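Local atomic coordinates of DNA polymerase sliding clamp (Archaeoglobus fulgidus, PDB entry 1RWZ), a protein that probably acts as a ring-shaped trimeric platform that encircles DNA and tethers the polymerase and other replication proteins to it. Residues 38-43 with 195-200; 135-140 with 172-177; 148-153 with 239-244; 152-157 with 161-166. All coordinates share one frame; numbering follows the deposited sequence.

Interaction 1 of 4, residues 38-43 with 195-200; sequences AVDPAN and VDYLKE
Y197 and D40 make the hydrogen bond that joins segments 38-43 and 195-200. Y197 OH donates to D40 OD1 over 2.6 Å. The carboxylate oxygen is approached almost in line with its own C-O bond. D40 OD1 lies at the edge of the phenol ring, in its plane, and is also 3.3 Å from Y197 CE2. The carboxylate is turned 82° from the ring. The two side chains come from opposite directions and span a wide backbone gap, with CA of D40 and CA of Y197 10.7 Å apart.

Other polar bonds hold D40 in place. Its OD2 accepts from the backbone N of V44 and of A45. With the tyrosine on the other oxygen, both ends of the carboxylate are gripped and its rotation is fixed. These donors probably favour the ionised form of this buried acid. CG of D40 sits between the backbone N and the carbonyl carbon (chi1 76°), a setting that lets OD2 reach back to its own loop.

That loop is a type I beta turn from D40 to N43, closed by N43 N to D40 O at 3.0 Å. It connects the antiparallel strands 33-39 and 45-52 of the N-terminal half of PCNA. Helix 195-201 belongs to the C-terminal half, so the contact spans the two halves of one subunit. N43 OD1 accepts from R117.

Apolar contact is slight. A42 CB lies 3.9 Å from Y197 OH. The tyrosine also rests on V44 and A45, and L198 of the same helix packs on V152 and F154.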
# COMPACT_ATOMS: atom_id res chain seq x y z
N ALA A 38 12.13 13.58 -26.24
CA ALA A 38 10.93 14.41 -26.22
C ALA A 38 11.03 15.53 -25.19
O ALA A 38 11.72 15.41 -24.18
CB ALA A 38 9.71 13.55 -25.93
N VAL A 39 10.33 16.63 -25.46
CA VAL A 39 10.30 17.77 -24.56
C VAL A 39 8.86 17.91 -24.07
O VAL A 39 7.93 17.64 -24.82
CB VAL A 39 10.71 19.06 -25.30
CG1 VAL A 39 10.74 20.23 -24.33
CG2 VAL A 39 12.06 18.87 -25.94
N ASP A 40 8.68 18.33 -22.82
CA ASP A 40 7.33 18.46 -22.30
C ASP A 40 6.61 19.67 -22.88
O ASP A 40 7.22 20.52 -23.53
CB ASP A 40 7.33 18.50 -20.76
CG ASP A 40 7.77 19.84 -20.19
OD1 ASP A 40 7.32 20.16 -19.08
OD2 ASP A 40 8.57 20.55 -20.84
N PRO A 41 5.28 19.76 -22.67
CA PRO A 41 4.46 20.87 -23.18
C PRO A 41 4.97 22.25 -22.79
O PRO A 41 4.96 23.17 -23.60
CB PRO A 41 3.08 20.57 -22.59
CG PRO A 41 3.05 19.07 -22.56
CD PRO A 41 4.43 18.74 -22.02
N ALA A 42 5.42 22.39 -21.55
CA ALA A 42 5.92 23.68 -21.06
C ALA A 42 7.34 24.00 -21.53
O ALA A 42 7.84 25.10 -21.28
CB ALA A 42 5.86 23.71 -19.54
N ASN A 43 7.99 23.05 -22.20
CA ASN A 43 9.36 23.25 -22.69
C ASN A 43 10.31 23.57 -21.54
O ASN A 43 11.22 24.38 -21.68
CB ASN A 43 9.40 24.37 -23.73
CG ASN A 43 8.94 23.90 -25.09
OD1 ASN A 43 9.73 23.41 -25.89
ND2 ASN A 43 7.65 24.04 -25.36
N VAL A 195 11.81 21.82 -7.85
CA VAL A 195 11.75 20.53 -7.16
C VAL A 195 10.69 19.62 -7.78
O VAL A 195 10.88 18.41 -7.84
CB VAL A 195 11.43 20.71 -5.65
CG1 VAL A 195 11.17 19.36 -5.00
CG2 VAL A 195 12.59 21.40 -4.96
N ASP A 196 9.58 20.20 -8.24
CA ASP A 196 8.50 19.42 -8.84
C ASP A 196 9.00 18.51 -9.96
O ASP A 196 8.68 17.32 -10.00
CB ASP A 196 7.40 20.34 -9.39
CG ASP A 196 6.65 21.08 -8.31
OD1 ASP A 196 6.23 20.44 -7.32
OD2 ASP A 196 6.46 22.31 -8.45
N TYR A 197 9.78 19.08 -10.88
CA TYR A 197 10.31 18.29 -11.98
C TYR A 197 11.34 17.26 -11.51
O TYR A 197 11.32 16.11 -11.97
CB TYR A 197 10.95 19.18 -13.04
CG TYR A 197 9.96 19.76 -14.03
CD1 TYR A 197 9.27 20.94 -13.75
CD2 TYR A 197 9.72 19.12 -15.24
CE1 TYR A 197 8.36 21.47 -14.67
CE2 TYR A 197 8.81 19.64 -16.16
CZ TYR A 197 8.14 20.82 -15.87
OH TYR A 197 7.25 21.33 -16.79
N LEU A 198 12.23 17.67 -10.62
CA LEU A 198 13.26 16.77 -10.11
C LEU A 198 12.63 15.56 -9.42
O LEU A 198 13.10 14.43 -9.57
CB LEU A 198 14.18 17.50 -9.14
CG LEU A 198 15.05 18.60 -9.76
CD1 LEU A 198 15.76 19.40 -8.68
CD2 LEU A 198 16.06 17.97 -10.71
N LYS A 199 11.57 15.81 -8.67
CA LYS A 199 10.88 14.73 -7.97
C LYS A 199 10.27 13.76 -8.97
O LYS A 199 10.35 12.54 -8.79
CB LYS A 199 9.79 15.32 -7.06
CG LYS A 199 9.16 14.32 -6.11
CD LYS A 199 8.19 15.03 -5.18
CE LYS A 199 7.54 14.07 -4.20
NZ LYS A 199 6.52 14.78 -3.36
N GLU A 200 9.68 14.29 -10.04
CA GLU A 200 9.06 13.46 -11.07
C GLU A 200 10.12 12.60 -11.77
O GLU A 200 9.90 11.41 -12.02
CB GLU A 200 8.35 14.34 -12.10
CG GLU A 200 7.47 13.59 -13.10
CD GLU A 200 6.34 12.82 -12.44
OE1 GLU A 200 5.78 13.30 -11.43
OE2 GLU A 200 6.00 11.73 -12.94

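Interaction 2 of 4, residues 135-140 with 172-177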
# COMPACT_ATOMS: atom_id res chain seq x y z
N ALA A 135 21.53 6.97 -7.53
CA ALA A 135 20.27 7.64 -7.83
C ALA A 135 19.30 7.62 -6.65
O ALA A 135 18.51 8.55 -6.47
CB ALA A 135 19.61 6.99 -9.04
N GLY A 136 19.37 6.57 -5.83
CA GLY A 136 18.49 6.48 -4.68
C GLY A 136 18.81 7.54 -3.65
O GLY A 136 17.91 8.09 -3.01
N GLU A 137 20.10 7.82 -3.48
CA GLU A 137 20.54 8.83 -2.53
C GLU A 137 20.08 10.20 -3.01
O GLU A 137 19.64 11.04 -2.22
CB GLU A 137 22.07 8.80 -2.42
CG GLU A 137 22.65 9.76 -1.39
CD GLU A 137 22.26 9.42 0.04
OE1 GLU A 137 21.58 8.39 0.26
OE2 GLU A 137 22.64 10.18 0.95
N PHE A 138 20.19 10.43 -4.32
CA PHE A 138 19.77 11.69 -4.92
C PHE A 138 18.26 11.85 -4.71
O PHE A 138 17.78 12.91 -4.31
CB PHE A 138 20.08 11.68 -6.42
CG PHE A 138 19.62 12.91 -7.16
CD1 PHE A 138 20.32 14.11 -7.06
CD2 PHE A 138 18.50 12.86 -7.98
CE1 PHE A 138 19.91 15.24 -7.77
CE2 PHE A 138 18.08 13.99 -8.70
CZ PHE A 138 18.79 15.18 -8.59
N LYS A 139 17.53 10.77 -4.97
CA LYS A 139 16.08 10.76 -4.82
C LYS A 139 15.68 11.16 -3.40
O LYS A 139 14.72 11.91 -3.21
CB LYS A 139 15.54 9.36 -5.15
CG LYS A 139 14.03 9.20 -5.14
CD LYS A 139 13.64 7.87 -5.77
CE LYS A 139 12.13 7.67 -5.80
NZ LYS A 139 11.75 6.48 -6.62
N LYS A 140 16.41 10.66 -2.41
CA LYS A 140 16.13 10.98 -1.01
C LYS A 140 16.41 12.45 -0.73
O LYS A 140 15.68 13.10 0.03
CB LYS A 140 16.98 10.11 -0.08
CG LYS A 140 16.57 8.65 -0.05
CD LYS A 140 17.60 7.83 0.73
CE LYS A 140 17.22 6.36 0.80
NZ LYS A 140 15.97 6.15 1.60
N ILE A 172 17.33 23.13 4.42
CA ILE A 172 17.92 21.81 4.36
C ILE A 172 19.08 21.80 3.39
O ILE A 172 19.03 22.44 2.33
CB ILE A 172 16.86 20.76 3.95
CG1 ILE A 172 17.38 19.36 4.20
CG2 ILE A 172 16.49 20.93 2.48
CD1 ILE A 172 16.28 18.31 4.23
N VAL A 173 20.15 21.12 3.77
CA VAL A 173 21.33 21.02 2.93
C VAL A 173 21.78 19.57 2.85
O VAL A 173 21.98 18.92 3.88
CB VAL A 173 22.51 21.85 3.50
CG1 VAL A 173 23.77 21.62 2.66
CG2 VAL A 173 22.15 23.33 3.53
N PHE A 174 21.90 19.08 1.62
CA PHE A 174 22.38 17.73 1.36
C PHE A 174 23.79 17.99 0.85
O PHE A 174 23.99 18.83 -0.02
CB PHE A 174 21.55 17.07 0.25
CG PHE A 174 22.21 15.87 -0.37
CD1 PHE A 174 22.14 14.62 0.25
CD2 PHE A 174 22.92 15.99 -1.56
CE1 PHE A 174 22.78 13.51 -0.31
CE2 PHE A 174 23.56 14.89 -2.13
CZ PHE A 174 23.49 13.65 -1.50
N HIS A 175 24.78 17.29 1.40
CA HIS A 175 26.15 17.52 0.98
C HIS A 175 26.98 16.25 0.99
O HIS A 175 26.94 15.48 1.95
CB HIS A 175 26.81 18.56 1.88
CG HIS A 175 28.26 18.78 1.59
ND1 HIS A 175 29.18 19.05 2.58
CD2 HIS A 175 28.96 18.77 0.43
CE1 HIS A 175 30.38 19.20 2.04
NE2 HIS A 175 30.27 19.04 0.73
N MET A 176 27.71 16.04 -0.10
CA MET A 176 28.60 14.90 -0.22
C MET A 176 29.94 15.38 -0.74
O MET A 176 30.01 16.13 -1.71
CB MET A 176 28.02 13.86 -1.18
CG MET A 176 26.97 12.96 -0.55
SD MET A 176 26.43 11.68 -1.68
CE MET A 176 27.79 10.58 -1.63
N THR A 177 31.01 14.96 -0.07
CA THR A 177 32.35 15.35 -0.46
C THR A 177 32.84 14.44 -1.58
O THR A 177 32.22 13.43 -1.89
CB THR A 177 33.34 15.21 0.72
OG1 THR A 177 33.34 13.85 1.17
CG2 THR A 177 32.94 16.12 1.87
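E137 on helix 135-146 faces F174 and M176 on strand 170-176 at side-chain distance. CA of E137 is 9.9 Å from CA of F174, and no hydrogen bond joins the two segments. The backbones bond elsewhere: K139 N to A135 O along the helix, F174 and M176 to I163 and F161 of the neighbouring strand.

The glutamate takes part in both close contacts. Its CG points away from the backbone N (chi1 -177°), and the chain then bends at chi2 (65°). This bend lays the side chain against the phenyl ring. E137 OE2 comes in plane to the ring edge, 3.6 Å from F174 CE1. E137 CG lies 3.9 Å from F174 CE1 and 4.0 Å from F174 CZ. The carboxylate plane is turned 51° from the ring. An acid oxygen at the hydrogen-bearing rim of a phenyl ring is probably mildly favourable. M176 adds a looser contact, with its SD 4.2 Å from E137 CG. F138 points the other way and packs on I163.

S103 of the second subunit packs on E137, F174 and M176. I172, V173 and F174 also pair antiparallel with a strand of that subunit, and the sheet runs on from one chain to the next. This edge-strand pairing, with a helix lying against it, is the subunit interface of the PCNA ring.

Interaction 3 of 4, residues 148-153 with 239-244; sequences ISDQVI and APRIES
D150 OD2 meets R241 largely through water. Water 2 donates to D150 OD2 at 2.8 Å and accepts a weak bond from R241 NH1. Water 1 accepts from R241 NH2 at 3.1 Å and gives the same carboxylate oxygen a weak bond. The direct ion pair, D150 OD2 to R241 NH1, is long at 4.0 Å. R241 NH1 is uncertainly placed, so this pair and its bond to water 2 are less sure. The contact sets the C-terminal tail, which follows strand 232-238, against the sheet of the C-terminal half of the PCNA subunit, beside strands 189-194 and 151-157. The backbones of R241 and M192 are hydrogen-bonded.

An ST turn leads into the strand. S149 OG accepts from Q151 N at 3.1 Å.

R241 is extended from CG to NE, which carries its guanidinium to this turn. D150 O lies over one face of the group, and water 1 sits in plane at its edge. The D150 carboxylate stands at 85° to it. The side chain of Q151 crosses R241 at about a right angle. Its OE1 approaches R241 NH1, but the length of that bond is doubtful.

Further along, I153 and E243 also cross at about a right angle. With CG anti to the backbone N (chi1 -162°) and a bend after it, E243 brings OE2 to the isoleucine. E243 OE2 is salt-bridged to R190 NE and rests 3.5 Å from I153 CD1.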
# COMPACT_ATOMS: atom_id res chain seq x y z
N ILE A 148 10.68 21.27 2.19
CA ILE A 148 11.07 22.63 2.57
C ILE A 148 10.72 23.71 1.56
O ILE A 148 10.25 24.79 1.92
CB ILE A 148 12.60 22.70 2.83
CG1 ILE A 148 12.97 21.82 4.02
CG2 ILE A 148 13.03 24.14 3.07
CD1 ILE A 148 12.28 22.20 5.30
N SER A 149 10.94 23.42 0.28
CA SER A 149 10.68 24.41 -0.76
C SER A 149 10.29 23.78 -2.08
O SER A 149 10.29 22.56 -2.23
CB SER A 149 11.95 25.26 -0.94
OG SER A 149 11.78 26.24 -1.96
N ASP A 150 9.94 24.62 -3.05
CA ASP A 150 9.58 24.13 -4.37
C ASP A 150 10.74 24.40 -5.33
O ASP A 150 10.64 24.14 -6.53
CB ASP A 150 8.28 24.80 -4.85
CG ASP A 150 8.42 26.30 -5.02
OD1 ASP A 150 9.22 26.92 -4.29
OD2 ASP A 150 7.71 26.86 -5.89
N GLN A 151 11.84 24.90 -4.77
CA GLN A 151 13.05 25.19 -5.54
C GLN A 151 14.28 24.76 -4.76
O GLN A 151 14.31 24.85 -3.54
CB GLN A 151 13.17 26.69 -5.82
CG GLN A 151 12.06 27.26 -6.65
CD GLN A 151 12.16 28.76 -6.78
OE1 GLN A 151 11.54 29.36 -7.64
NE2 GLN A 151 12.95 29.38 -5.91
N VAL A 152 15.30 24.31 -5.48
CA VAL A 152 16.54 23.88 -4.85
C VAL A 152 17.75 24.38 -5.62
O VAL A 152 17.70 24.55 -6.84
CB VAL A 152 16.65 22.34 -4.76
CG1 VAL A 152 15.65 21.80 -3.78
CG2 VAL A 152 16.45 21.73 -6.13
N ILE A 153 18.84 24.62 -4.90
CA ILE A 153 20.07 25.05 -5.51
C ILE A 153 21.01 23.86 -5.59
O ILE A 153 21.16 23.12 -4.61
CB ILE A 153 20.78 26.14 -4.68
CG1 ILE A 153 19.97 27.44 -4.73
CG2 ILE A 153 22.19 26.37 -5.20
CD1 ILE A 153 20.50 28.52 -3.80
N ALA A 239 15.48 22.90 -17.43
CA ALA A 239 15.81 24.32 -17.55
C ALA A 239 16.01 24.93 -16.17
O ALA A 239 15.35 24.54 -15.20
CB ALA A 239 14.68 25.06 -18.30
N PRO A 240 16.91 25.92 -16.05
CA PRO A 240 17.17 26.57 -14.77
C PRO A 240 16.30 27.77 -14.44
O PRO A 240 15.67 28.36 -15.32
CB PRO A 240 18.63 26.97 -14.90
CG PRO A 240 18.67 27.45 -16.34
CD PRO A 240 17.85 26.40 -17.09
N ARG A 241 16.28 28.12 -13.15
CA ARG A 241 15.57 29.29 -12.67
C ARG A 241 16.71 30.26 -12.37
O ARG A 241 17.88 29.90 -12.56
CB ARG A 241 14.76 28.98 -11.40
CG ARG A 241 13.59 28.02 -11.63
CD ARG A 241 12.68 27.88 -10.41
NE ARG A 241 11.56 26.98 -10.69
CZ ARG A 241 10.48 26.84 -9.91
NH1 ARG A 241 10.37 27.55 -8.79
NH2 ARG A 241 9.52 26.00 -10.25
N ILE A 242 16.41 31.46 -11.91
CA ILE A 242 17.46 32.43 -11.60
C ILE A 242 18.11 32.15 -10.25
O ILE A 242 17.45 32.20 -9.22
CB ILE A 242 16.88 33.87 -11.60
CG1 ILE A 242 16.30 34.21 -12.97
CG2 ILE A 242 17.98 34.87 -11.22
CD1 ILE A 242 17.30 34.17 -14.09
N GLU A 243 19.41 31.84 -10.26
CA GLU A 243 20.15 31.56 -9.02
C GLU A 243 20.91 32.82 -8.63
O GLU A 243 21.74 33.32 -9.40
CB GLU A 243 21.14 30.41 -9.24
CG GLU A 243 21.65 29.74 -7.96
CD GLU A 243 22.47 30.67 -7.08
OE1 GLU A 243 23.48 31.22 -7.56
OE2 GLU A 243 22.10 30.85 -5.90
N SER A 244 20.64 33.34 -7.44
CA SER A 244 21.29 34.56 -6.99
C SER A 244 21.50 34.63 -5.47
O SER A 244 21.33 33.60 -4.79
CB SER A 244 20.48 35.77 -7.45
OG SER A 244 19.13 35.65 -7.04
O HOH W 1 7.03 24.99 -8.73
O HOH W 2 7.79 29.01 -7.63

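Interaction 4 of 4, residues 152-157 with 161-166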
# COMPACT_ATOMS: atom_id res chain seq x y z
N VAL A 152 15.30 24.31 -5.48
CA VAL A 152 16.54 23.88 -4.85
C VAL A 152 17.75 24.38 -5.62
O VAL A 152 17.70 24.55 -6.84
CB VAL A 152 16.65 22.34 -4.76
CG1 VAL A 152 15.65 21.80 -3.78
CG2 VAL A 152 16.45 21.73 -6.13
N ILE A 153 18.84 24.62 -4.90
CA ILE A 153 20.07 25.05 -5.51
C ILE A 153 21.01 23.86 -5.59
O ILE A 153 21.16 23.12 -4.61
CB ILE A 153 20.78 26.14 -4.68
CG1 ILE A 153 19.97 27.44 -4.73
CG2 ILE A 153 22.19 26.37 -5.20
CD1 ILE A 153 20.50 28.52 -3.80
N PHE A 154 21.62 23.65 -6.76
CA PHE A 154 22.61 22.59 -6.94
C PHE A 154 23.92 23.36 -6.94
O PHE A 154 24.07 24.33 -7.69
CB PHE A 154 22.46 21.87 -8.28
CG PHE A 154 21.38 20.82 -8.30
CD1 PHE A 154 21.32 19.91 -9.35
CD2 PHE A 154 20.42 20.76 -7.30
CE1 PHE A 154 20.31 18.95 -9.41
CE2 PHE A 154 19.41 19.79 -7.35
CZ PHE A 154 19.35 18.89 -8.40
N ARG A 155 24.86 22.95 -6.11
CA ARG A 155 26.13 23.65 -6.02
C ARG A 155 27.29 22.67 -6.01
O ARG A 155 27.26 21.66 -5.30
CB ARG A 155 26.13 24.50 -4.75
CG ARG A 155 27.42 25.19 -4.41
CD ARG A 155 27.26 25.92 -3.08
NE ARG A 155 28.53 26.38 -2.53
CZ ARG A 155 28.65 26.94 -1.33
NH1 ARG A 155 27.59 27.10 -0.55
NH2 ARG A 155 29.85 27.34 -0.90
N SER A 156 28.31 22.97 -6.80
CA SER A 156 29.50 22.13 -6.88
C SER A 156 30.76 22.98 -6.83
O SER A 156 30.79 24.10 -7.34
CB SER A 156 29.49 21.32 -8.19
OG SER A 156 30.60 20.46 -8.28
N ASP A 157 31.79 22.45 -6.18
CA ASP A 157 33.08 23.11 -6.10
C ASP A 157 34.07 22.06 -5.63
O ASP A 157 33.72 20.88 -5.53
CB ASP A 157 33.07 24.32 -5.16
CG ASP A 157 32.70 23.96 -3.73
OD1 ASP A 157 33.01 22.84 -3.28
OD2 ASP A 157 32.10 24.83 -3.06
N PHE A 161 29.59 18.29 -3.54
CA PHE A 161 28.31 18.60 -4.15
C PHE A 161 27.22 18.83 -3.11
O PHE A 161 27.06 18.04 -2.18
CB PHE A 161 27.91 17.44 -5.07
CG PHE A 161 26.56 17.60 -5.71
CD1 PHE A 161 26.29 18.69 -6.53
CD2 PHE A 161 25.57 16.65 -5.51
CE1 PHE A 161 25.05 18.83 -7.15
CE2 PHE A 161 24.33 16.77 -6.12
CZ PHE A 161 24.07 17.87 -6.94
N ARG A 162 26.48 19.92 -3.26
CA ARG A 162 25.41 20.24 -2.32
C ARG A 162 24.10 20.53 -3.03
O ARG A 162 24.08 21.02 -4.15
CB ARG A 162 25.78 21.47 -1.48
CG ARG A 162 27.09 21.37 -0.73
CD ARG A 162 27.19 22.49 0.31
NE ARG A 162 28.51 22.55 0.93
CZ ARG A 162 29.56 23.15 0.39
NH1 ARG A 162 29.45 23.75 -0.79
NH2 ARG A 162 30.73 23.15 1.02
N ILE A 163 23.01 20.19 -2.35
CA ILE A 163 21.65 20.46 -2.83
C ILE A 163 21.05 21.20 -1.64
O ILE A 163 20.97 20.66 -0.54
CB ILE A 163 20.85 19.17 -3.09
CG1 ILE A 163 21.45 18.41 -4.28
CG2 ILE A 163 19.39 19.51 -3.38
CD1 ILE A 163 20.76 17.09 -4.58
N GLU A 164 20.64 22.45 -1.86
CA GLU A 164 20.10 23.26 -0.77
C GLU A 164 18.70 23.80 -1.04
O GLU A 164 18.37 24.16 -2.17
CB GLU A 164 21.04 24.45 -0.50
CG GLU A 164 22.51 24.10 -0.59
CD GLU A 164 23.42 25.29 -0.37
OE1 GLU A 164 23.11 26.39 -0.89
OE2 GLU A 164 24.45 25.13 0.31
N ALA A 165 17.89 23.84 0.01
CA ALA A 165 16.53 24.35 -0.09
C ALA A 165 16.27 25.22 1.13
O ALA A 165 16.66 24.88 2.25
CB ALA A 165 15.53 23.20 -0.14
N LYS A 166 15.63 26.36 0.92
CA LYS A 166 15.34 27.27 2.01
C LYS A 166 13.87 27.64 2.07
O LYS A 166 13.24 27.88 1.04
CB LYS A 166 16.17 28.55 1.88
CG LYS A 166 17.67 28.32 1.91
CD LYS A 166 18.43 29.64 1.81
CE LYS A 166 19.93 29.42 1.93
NZ LYS A 166 20.29 28.81 3.24
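F154 carries F161 over one face of its ring in a T-shaped stack. The edge of F161 points at that face, with F161 CZ offset toward the rim. The ring centroids of F154 and F161 are 5.8 Å apart and the planes meet at 84°. I163 runs alongside F154, its CG1 3.9 Å from F154 CE2. S156 CB lies at the edge of the F161 ring, and S156 OG bonds to G187 O.

On the other side of the sheet, R162 NH1 sits 3.2 Å above the centre of the R155 guanidinium. Both are donors, with R155 NE 3.3 Å from R162 NH1. Acids flank this pair of like charges and probably offset it. D157 OD2 is 3.7 Å from R162 NH1, and E164 OE2 is 3.8 Å from R155 NH1; both salt bridges are long. R155 is extended from CG to NE, with CG anti to the backbone N (chi1 174°), which brings its guanidinium beneath R162. D157 OD1 accepts from E159 N.

The backbones run antiparallel at 158°. I153-E164 and R155-R162 are hydrogen-bonded pairs, tied by four bonds such as I153 N to E164 O at 2.8 Å. F154-I163 and S156-F161 are non-hydrogen-bonded pairs.

F154 packs on L198, and I163 on F138 and A141. This beta hairpin of the helix-backed PCNA sheet has one largely apolar face, turned to helices, and one largely charged face.

From the N terminus, interaction 1 comes first. It closes the longest loop, from the turn after strand 33-39 to helix 195-201, and so links the two halves of the chain. Interactions 2 and 4 both fall within that loop. Interaction 2 joins helix 135-146 to edge strand 170-176, and interaction 4, the short hairpin 151-157/160-166, lies between its ends. Interaction 3 starts from the same strand as interaction 4 but runs on to the C-terminal tail, so it crosses interactions 1 and 2. Interactions 2, 3 and 4 all reach one sheet of the C-terminal half, which continues into the next subunit. Helix 195-201 reaches it too, through V195 and L198 on V152.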